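Long-range contacts in PP1b (Porcine reproductive and respiratory syndrome virus, PDB 6JDR), which is the helicase part of the viral replicase polyprotein and probably uses ATP hydrolysis to unwind RNA and DNA duplexes with 5' to 3' polarity: residues C10-P15 with D23-H28; A17-L22 with H34-I39; I39-P44 with S51-P56. The protein carries 1 engineered substitution. All coordinates share one frame; numbering follows the deposited sequence.

Interaction 1. Residues C10-P15 with D23-H28; sequences CGAPAP and DVCVYH. With ZN (zinc ion), chain C.
Cys-10 and Cys-25 reach the same zinc ion from the two segments, and His-28 joins them. With Cys-7 as fourth ligand they make a site of three cysteines and one histidine, in which the CxxC pair of Cys-7 and Cys-10 is answered by Cys-25 and His-28. It is one of the zinc sites of the N-terminal zinc-binding domain of this helicase. Cys-25 has the most surface buried by the contact. Its SG sits between the backbone N and the carbonyl carbon (chi1 64°), and from there it binds the metal at 2.3 Å. Behind the sulfur, its CB lies 3.3 Å from the carbonyl O of Pro-13, and the methyl of Ala-12 adds a looser apolar contact. Cys-10 comes in from the other segment, its SG 3.6 Å from Cys-25 SG. That sulfur also accepts the N-H of Ala-12 in a nearly straight bond (162°), the kind of N-H···S bond that often settles a zinc-bound thiolate. A long, weak counterpart runs from His-28 N to Cys-25 SG.

Ala-14 carries much of the contact away from the metal. Its methyl packs 3.3 Å from the carbonyl O of Val-24 and also touches CB of Asp-23, while CD of Pro-15 reaches the same carbonyl. A water lies within bonding distance of both Ala-14 O and Asp-23 OD1, though other acceptors may compete for its protons. The stronger partners of that carboxylate lie outside, in salt bridges to Arg-5 and Arg-94.

The imidazole of His-28 offers ND1 to the zinc and NE2 to a weak hydrogen bond with Thr-61, so both nitrogens have a partner. Tyr-9 stacks on the ring, and Cys-10 SG meets its edge near the plane, 3.6 Å from His-28 CE1.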
loop_
_atom_site.group_PDB
_atom_site.type_symbol
_atom_site.label_atom_id
_atom_site.label_comp_id
_atom_site.label_asym_id
_atom_site.label_seq_id
_atom_site.Cartn_x
_atom_site.Cartn_y
_atom_site.Cartn_z
ATOM N N CYS A 10 24.776 -1.974 -10.505
ATOM C CA CYS A 10 25.426 -0.783 -9.939
ATOM C C CYS A 10 25.252 0.516 -10.730
ATOM O O CYS A 10 25.682 1.574 -10.273
ATOM C CB CYS A 10 26.920 -1.051 -9.788
ATOM S SG CYS A 10 27.780 -1.217 -11.371
ATOM N N GLY A 11 24.652 0.448 -11.914
ATOM C CA GLY A 11 24.422 1.641 -12.728
ATOM C C GLY A 11 25.606 2.156 -13.537
ATOM O O GLY A 11 25.470 3.137 -14.263
ATOM N N ALA A 12 26.764 1.507 -13.430
ATOM C CA ALA A 12 27.935 1.881 -14.225
ATOM C C ALA A 12 27.702 1.537 -15.700
ATOM O O ALA A 12 26.787 0.777 -16.009
ATOM C CB ALA A 12 29.168 1.160 -13.705
ATOM N N PRO A 13 28.516 2.099 -16.618
ATOM C CA PRO A 13 28.381 1.762 -18.045
ATOM C C PRO A 13 28.477 0.256 -18.313
ATOM O O PRO A 13 29.341 -0.418 -17.745
ATOM C CB PRO A 13 29.553 2.507 -18.692
ATOM C CG PRO A 13 29.783 3.674 -17.797
ATOM C CD PRO A 13 29.518 3.162 -16.407
ATOM N N ALA A 14 27.593 -0.253 -19.171
ATOM C CA ALA A 14 27.417 -1.696 -19.350
ATOM C C ALA A 14 27.574 -2.121 -20.810
ATOM O O ALA A 14 26.609 -2.087 -21.573
ATOM C CB ALA A 14 26.048 -2.115 -18.831
ATOM N N PRO A 15 28.789 -2.526 -21.204
ATOM C CA PRO A 15 28.981 -3.026 -22.565
ATOM C C PRO A 15 28.498 -4.468 -22.770
ATOM O O PRO A 15 28.271 -4.871 -23.907
ATOM C CB PRO A 15 30.500 -2.929 -22.779
ATOM C CG PRO A 15 31.111 -2.730 -21.432
ATOM C CD PRO A 15 30.028 -2.554 -20.410
ATOM N N ASP A 23 21.773 -6.084 -18.208
ATOM C CA ASP A 23 22.964 -5.313 -18.588
ATOM C C ASP A 23 23.956 -5.287 -17.436
ATOM O O ASP A 23 23.576 -5.019 -16.297
ATOM C CB ASP A 23 22.597 -3.866 -18.932
ATOM C CG ASP A 23 21.815 -3.748 -20.218
ATOM O OD1 ASP A 23 22.148 -4.459 -21.191
ATOM O OD2 ASP A 23 20.871 -2.933 -20.261
ATOM N N VAL A 24 25.225 -5.550 -17.735
ATOM C CA VAL A 24 26.260 -5.583 -16.707
ATOM C C VAL A 24 27.532 -4.858 -17.134
ATOM O O VAL A 24 27.898 -4.837 -18.313
ATOM C CB VAL A 24 26.616 -7.030 -16.287
ATOM C CG1 VAL A 24 25.475 -7.648 -15.489
ATOM C CG2 VAL A 24 26.953 -7.894 -17.495
ATOM N N CYS A 25 28.194 -4.263 -16.149
ATOM C CA CYS A 25 29.483 -3.621 -16.343
ATOM C C CYS A 25 30.575 -4.680 -16.285
ATOM O O CYS A 25 30.310 -5.840 -15.957
ATOM C CB CYS A 25 29.712 -2.571 -15.255
ATOM S SG CYS A 25 29.831 -3.261 -13.591
ATOM N N VAL A 26 31.798 -4.264 -16.588
ATOM C CA VAL A 26 32.945 -5.165 -16.663
ATOM C C VAL A 26 33.121 -5.951 -15.361
ATOM O O VAL A 26 33.380 -7.156 -15.383
ATOM C CB VAL A 26 34.238 -4.375 -17.002
ATOM C CG1 VAL A 26 35.487 -5.233 -16.824
ATOM C CG2 VAL A 26 34.167 -3.837 -18.426
ATOM N N TYR A 27 32.975 -5.267 -14.232
ATOM C CA TYR A 27 33.123 -5.907 -12.930
ATOM C C TYR A 27 32.094 -7.026 -12.736
ATOM O O TYR A 27 32.450 -8.144 -12.375
ATOM C CB TYR A 27 33.000 -4.869 -11.810
ATOM C CG TYR A 27 33.131 -5.451 -10.423
ATOM C CD1 TYR A 27 34.359 -5.904 -9.950
ATOM C CD2 TYR A 27 32.026 -5.551 -9.581
ATOM C CE1 TYR A 27 34.484 -6.442 -8.679
ATOM C CE2 TYR A 27 32.140 -6.089 -8.309
ATOM C CZ TYR A 27 33.370 -6.531 -7.863
ATOM O OH TYR A 27 33.486 -7.064 -6.600
ATOM N N HIS A 28 30.829 -6.725 -13.011
ATOM C CA HIS A 28 29.740 -7.664 -12.745
ATOM C C HIS A 28 29.587 -8.792 -13.762
ATOM O O HIS A 28 28.729 -9.658 -13.589
ATOM C CB HIS A 28 28.418 -6.914 -12.599
ATOM C CG HIS A 28 28.277 -6.212 -11.288
ATOM N ND1 HIS A 28 28.374 -4.846 -11.163
ATOM C CD2 HIS A 28 28.058 -6.692 -10.041
ATOM C CE1 HIS A 28 28.214 -4.511 -9.896
ATOM N NE2 HIS A 28 28.020 -5.613 -9.194
HETATM ZN ZN ZN C . 27.907 -3.142 -12.330
HETATM O O HOH W 1 24.715 -4.081 -22.466
#

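Interaction 2. Residues A17-L22 with H34-I39; sequences ATACGL and HCPVII. With ZN (zinc ion), chain B.
Thr-18 and Val-37 bring the two backbones closest, their CA atoms 4.7 Å apart, as the touching parts run in roughly opposed directions (140° between them). One direct backbone bond spans the gap, from Ala-19 N to Pro-36 O at 3.0 Å, and the donor lies almost on the line of the carbonyl. Farther along, two waters take over: one accepts from Ala-17 N and can donate to Ile-38 O, the other links Ala-17 O to Ile-38 N. Residues Thr-18 to Gly-21 form a type I turn, and Thr-18 OG1 accepts the N-H of Leu-22, which ties the turn to the residue after it.

Cys-20 SG, from the turn, and Cys-35 SG, from the facing segment, bind one zinc ion, the sulfurs 3.6 Å apart. His-34 adds ND1; its CG, anti to the backbone N (chi1 176°), carries the ring toward the metal with the Cys-20 sulfur at its edge. Thr-18 CG2 meets Val-37 CG2 at 3.8 Å, while the methyl of Ala-19 packs against Cys-35 SG and Pro-36.

His-32 completes the site, a set of two cysteines and two histidines within the zinc-binding domain. With two thiolates on the metal, the ligands would cancel its double charge; with ND1 on the zinc and NE2 donating to Val-71 O, the His-34 ring is held at both nitrogens, which should restrict its rotation.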
loop_
_atom_site.group_PDB
_atom_site.type_symbol
_atom_site.label_atom_id
_atom_site.label_comp_id
_atom_site.label_asym_id
_atom_site.label_seq_id
_atom_site.Cartn_x
_atom_site.Cartn_y
_atom_site.Cartn_z
ATOM N N ALA A 17 26.082 -8.098 -21.301
ATOM C CA ALA A 17 24.789 -8.474 -20.746
ATOM C C ALA A 17 24.728 -9.963 -20.423
ATOM O O ALA A 17 25.436 -10.765 -21.031
ATOM C CB ALA A 17 23.682 -8.108 -21.717
ATOM N N THR A 18 23.874 -10.321 -19.464
ATOM C CA THR A 18 23.634 -11.725 -19.132
ATOM C C THR A 18 22.691 -12.307 -20.166
ATOM O O THR A 18 21.956 -11.572 -20.829
ATOM C CB THR A 18 23.014 -11.910 -17.728
ATOM O OG1 THR A 18 21.674 -11.396 -17.704
ATOM C CG2 THR A 18 23.857 -11.207 -16.664
ATOM N N ALA A 19 22.705 -13.628 -20.296
ATOM C CA ALA A 19 21.794 -14.319 -21.202
ATOM C C ALA A 19 20.332 -14.112 -20.805
ATOM O O ALA A 19 19.443 -14.211 -21.645
ATOM C CB ALA A 19 22.122 -15.804 -21.244
ATOM N N CYS A 20 20.090 -13.829 -19.524
ATOM C CA CYS A 20 18.736 -13.576 -19.026
ATOM C C CYS A 20 18.311 -12.098 -19.115
ATOM O O CYS A 20 17.300 -11.709 -18.530
ATOM C CB CYS A 20 18.607 -14.083 -17.586
ATOM S SG CYS A 20 19.496 -13.094 -16.371
ATOM N N GLY A 21 19.077 -11.280 -19.836
ATOM C CA GLY A 21 18.648 -9.924 -20.192
ATOM C C GLY A 21 19.114 -8.792 -19.290
ATOM O O GLY A 21 18.650 -7.661 -19.435
ATOM N N LEU A 22 20.035 -9.075 -18.374
ATOM C CA LEU A 22 20.551 -8.057 -17.455
ATOM C C LEU A 22 21.811 -7.405 -18.025
ATOM O O LEU A 22 22.793 -8.096 -18.298
ATOM C CB LEU A 22 20.865 -8.686 -16.093
ATOM C CG LEU A 22 21.145 -7.717 -14.941
ATOM C CD1 LEU A 22 19.877 -7.007 -14.495
ATOM C CD2 LEU A 22 21.772 -8.458 -13.772
ATOM N N HIS A 34 23.810 -17.187 -12.272
ATOM C CA HIS A 34 22.505 -17.605 -12.794
ATOM C C HIS A 34 22.560 -18.150 -14.221
ATOM O O HIS A 34 21.904 -19.140 -14.539
ATOM C CB HIS A 34 21.541 -16.416 -12.725
ATOM C CG HIS A 34 20.196 -16.685 -13.315
ATOM N ND1 HIS A 34 19.752 -16.062 -14.459
ATOM C CD2 HIS A 34 19.191 -17.496 -12.916
ATOM C CE1 HIS A 34 18.535 -16.483 -14.748
ATOM N NE2 HIS A 34 18.171 -17.357 -13.828
ATOM N N CYS A 35 23.335 -17.499 -15.079
ATOM C CA CYS A 35 23.390 -17.871 -16.494
ATOM C C CYS A 35 24.647 -17.290 -17.145
ATOM O O CYS A 35 25.320 -16.452 -16.544
ATOM C CB CYS A 35 22.126 -17.388 -17.215
ATOM S SG CYS A 35 21.963 -15.596 -17.321
ATOM N N PRO A 36 24.977 -17.742 -18.368
ATOM C CA PRO A 36 26.200 -17.274 -19.018
ATOM C C PRO A 36 26.266 -15.765 -19.265
ATOM O O PRO A 36 25.247 -15.127 -19.558
ATOM C CB PRO A 36 26.192 -18.018 -20.358
ATOM C CG PRO A 36 25.395 -19.243 -20.109
ATOM C CD PRO A 36 24.329 -18.818 -19.144
ATOM N N VAL A 37 27.471 -15.219 -19.142
ATOM C CA VAL A 37 27.755 -13.846 -19.533
ATOM C C VAL A 37 28.893 -13.869 -20.551
ATOM O O VAL A 37 30.049 -14.093 -20.192
ATOM C CB VAL A 37 28.159 -12.987 -18.320
ATOM C CG1 VAL A 37 28.358 -11.536 -18.737
ATOM C CG2 VAL A 37 27.110 -13.097 -17.222
ATOM N N ILE A 38 28.562 -13.651 -21.821
ATOM C CA ILE A 38 29.566 -13.668 -22.882
ATOM C C ILE A 38 30.454 -12.435 -22.740
ATOM O O ILE A 38 29.969 -11.306 -22.802
ATOM C CB ILE A 38 28.937 -13.679 -24.295
ATOM C CG1 ILE A 38 27.936 -14.839 -24.454
ATOM C CG2 ILE A 38 30.025 -13.757 -25.361
ATOM C CD1 ILE A 38 28.471 -16.196 -24.047
ATOM N N ILE A 39 31.748 -12.658 -22.537
ATOM C CA ILE A 39 32.694 -11.561 -22.361
ATOM C C ILE A 39 33.598 -11.383 -23.590
ATOM O O ILE A 39 33.459 -12.093 -24.587
ATOM C CB ILE A 39 33.523 -11.716 -21.061
ATOM C CG1 ILE A 39 34.329 -13.017 -21.046
ATOM C CG2 ILE A 39 32.605 -11.654 -19.852
ATOM C CD1 ILE A 39 35.421 -13.019 -19.999
HETATM ZN ZN ZN B . 20.968 -14.627 -15.539
HETATM O O HOH W 2 27.611 -10.006 -23.161
HETATM O O HOH W 3 25.476 -13.146 -22.458
#

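Interaction 3. Residues I39-P44 with S51-P56; sequences IWCGHP and SECEPP. With ZN (zinc ion), chain D.
Glu-52 meets Trp-40 and Cys-41 at the start of the contact. Its CB rests 3.6 Å from Cys-41 CB; CG then leaves anti to the backbone N (chi1 -166°) and the chain bends at the next bond, bringing the carboxylate to the edge of the indole. There Trp-40 NE1 donates to Glu-52 OE2 at 3.1 Å in an almost straight bond (172°). The oxygen lies in the ring plane, but the donor approaches it from above the carboxylate plane, and the two flat groups are turned 54° against each other. Ile-39 CD1 lies over one face of the same indole, offset toward its rim, and comes loosely near CB of Cys-53.

Cys-53 follows, and it buries about as much surface as Glu-52. Its CB touches Cys-41 SG at 3.7 Å and Pro-44 O at 3.6 Å, while its own SG turns to the zinc and passes CB of His-43. Cys-41 lies in the type I turn from Ile-39 to Gly-42, and His-43 follows directly; the backbone bond from Ile-39 N to His-43 O closes the loop that carries both ligands.

Cys-50, just ahead of the second segment, is the fourth ligand. Cys-41 and His-43 with the CxxC pair Cys-50 and Cys-53 thus form a zinc site of three cysteines and one histidine, part of the N-terminal zinc-binding domain of this arterivirus helicase.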
loop_
_atom_site.group_PDB
_atom_site.type_symbol
_atom_site.label_atom_id
_atom_site.label_comp_id
_atom_site.label_asym_id
_atom_site.label_seq_id
_atom_site.Cartn_x
_atom_site.Cartn_y
_atom_site.Cartn_z
ATOM N N ILE A 39 31.748 -12.658 -22.537
ATOM C CA ILE A 39 32.694 -11.561 -22.361
ATOM C C ILE A 39 33.598 -11.383 -23.590
ATOM O O ILE A 39 33.459 -12.093 -24.587
ATOM C CB ILE A 39 33.523 -11.716 -21.061
ATOM C CG1 ILE A 39 34.329 -13.017 -21.046
ATOM C CG2 ILE A 39 32.605 -11.654 -19.852
ATOM C CD1 ILE A 39 35.421 -13.019 -19.999
ATOM N N TRP A 40 34.486 -10.398 -23.504
ATOM C CA TRP A 40 35.397 -9.987 -24.584
ATOM C C TRP A 40 36.071 -11.104 -25.389
ATOM O O TRP A 40 36.258 -10.950 -26.589
ATOM C CB TRP A 40 36.457 -8.994 -24.053
ATOM C CG TRP A 40 37.104 -9.371 -22.743
ATOM C CD1 TRP A 40 38.273 -10.047 -22.574
ATOM C CD2 TRP A 40 36.620 -9.073 -21.423
ATOM N NE1 TRP A 40 38.544 -10.202 -21.234
ATOM C CE2 TRP A 40 37.545 -9.614 -20.507
ATOM C CE3 TRP A 40 35.487 -8.414 -20.927
ATOM C CZ2 TRP A 40 37.378 -9.510 -19.124
ATOM C CZ3 TRP A 40 35.318 -8.319 -19.552
ATOM C CH2 TRP A 40 36.260 -8.862 -18.667
ATOM N N CYS A 41 36.422 -12.222 -24.756
ATOM C CA CYS A 41 37.029 -13.349 -25.483
ATOM C C CYS A 41 36.019 -14.223 -26.240
ATOM O O CYS A 41 36.401 -15.221 -26.856
ATOM C CB CYS A 41 37.850 -14.225 -24.534
ATOM S SG CYS A 41 36.884 -15.117 -23.290
ATOM N N GLY A 42 34.738 -13.861 -26.192
ATOM C CA GLY A 42 33.700 -14.581 -26.928
ATOM C C GLY A 42 33.183 -15.832 -26.235
ATOM O O GLY A 42 32.433 -16.603 -26.829
ATOM N N HIS A 43 33.579 -16.036 -24.982
ATOM C CA HIS A 43 33.111 -17.172 -24.190
ATOM C C HIS A 43 32.418 -16.653 -22.927
ATOM O O HIS A 43 32.522 -15.460 -22.608
ATOM C CB HIS A 43 34.287 -18.076 -23.806
ATOM C CG HIS A 43 35.083 -18.564 -24.976
ATOM N ND1 HIS A 43 36.413 -18.251 -25.158
ATOM C CD2 HIS A 43 34.735 -19.347 -26.024
ATOM C CE1 HIS A 43 36.850 -18.816 -26.268
ATOM N NE2 HIS A 43 35.852 -19.488 -26.813
ATOM N N PRO A 44 31.705 -17.541 -22.203
ATOM C CA PRO A 44 31.125 -17.129 -20.927
ATOM C C PRO A 44 32.188 -16.892 -19.860
ATOM O O PRO A 44 33.117 -17.692 -19.720
ATOM C CB PRO A 44 30.237 -18.316 -20.536
ATOM C CG PRO A 44 30.010 -19.073 -21.799
ATOM C CD PRO A 44 31.276 -18.899 -22.580
ATOM N N SER A 51 42.036 -19.103 -22.146
ATOM C CA SER A 51 42.757 -18.616 -20.968
ATOM C C SER A 51 42.210 -17.289 -20.430
ATOM O O SER A 51 42.431 -16.958 -19.269
ATOM C CB SER A 51 44.264 -18.507 -21.255
ATOM O OG SER A 51 44.526 -17.748 -22.422
ATOM N N GLU A 52 41.493 -16.544 -21.269
ATOM C CA GLU A 52 40.914 -15.264 -20.862
ATOM C C GLU A 52 39.676 -15.434 -19.971
ATOM O O GLU A 52 39.379 -14.561 -19.153
ATOM C CB GLU A 52 40.554 -14.433 -22.098
ATOM C CG GLU A 52 40.248 -12.968 -21.807
ATOM C CD GLU A 52 41.419 -12.225 -21.188
ATOM O OE1 GLU A 52 42.558 -12.391 -21.675
ATOM O OE2 GLU A 52 41.199 -11.470 -20.214
ATOM N N CYS A 53 38.958 -16.547 -20.144
ATOM C CA CYS A 53 37.763 -16.842 -19.351
ATOM C C CYS A 53 38.028 -17.889 -18.257
ATOM O O CYS A 53 37.095 -18.534 -17.769
ATOM C CB CYS A 53 36.627 -17.306 -20.272
ATOM S SG CYS A 53 37.018 -18.740 -21.306
ATOM N N GLU A 54 39.297 -18.060 -17.880
ATOM C CA GLU A 54 39.671 -18.985 -16.800
ATOM C C GLU A 54 39.425 -18.447 -15.383
ATOM O O GLU A 54 39.114 -19.233 -14.485
ATOM C CB GLU A 54 41.131 -19.443 -16.943
ATOM C CG GLU A 54 41.297 -20.665 -17.837
ATOM C CD GLU A 54 42.748 -21.003 -18.129
ATOM O OE1 GLU A 54 43.633 -20.615 -17.334
ATOM O OE2 GLU A 54 43.002 -21.659 -19.162
ATOM N N PRO A 55 39.574 -17.123 -15.166
ATOM C CA PRO A 55 39.255 -16.593 -13.836
ATOM C C PRO A 55 37.825 -16.954 -13.415
ATOM O O PRO A 55 36.890 -16.706 -14.175
ATOM C CB PRO A 55 39.409 -15.078 -14.009
ATOM C CG PRO A 55 40.382 -14.926 -15.122
ATOM C CD PRO A 55 40.135 -16.086 -16.050
ATOM N N PRO A 56 37.653 -17.539 -12.215
ATOM C CA PRO A 56 36.364 -18.124 -11.866
ATOM C C PRO A 56 35.314 -17.089 -11.476
ATOM O O PRO A 56 35.656 -15.958 -11.122
ATOM C CB PRO A 56 36.705 -19.011 -10.670
ATOM C CG PRO A 56 37.821 -18.290 -9.997
ATOM C CD PRO A 56 38.595 -17.585 -11.079
HETATM ZN ZN ZN D . 37.374 -17.211 -23.294
#

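In the fold
All three contacts belong to the N-terminal zinc-binding domain, and each closes round its own zinc. Interactions 1 and 2 alternate along the chain and share the small two-stranded sheet, where Val-24 packs on Ala-17, Thr-18 and Val-37. Interaction 2 is the most enclosed, with no exposed residue among those touching; interactions 1 and 3 each have exposed ones. Interaction 3 shares Ile-39 with interaction 2, and its centre lies about 45 Å from the chain's centre, against about 32 and 34 Å for the centres of interactions 1 and 2. Ile-38 and Pro-36 of interaction 2 pack on His-43 and Pro-44, and Val-26 of interaction 1 on Trp-40. Only interactions 2 and 3 add a direct hydrogen bond across, backbone versus indole-carboxylate.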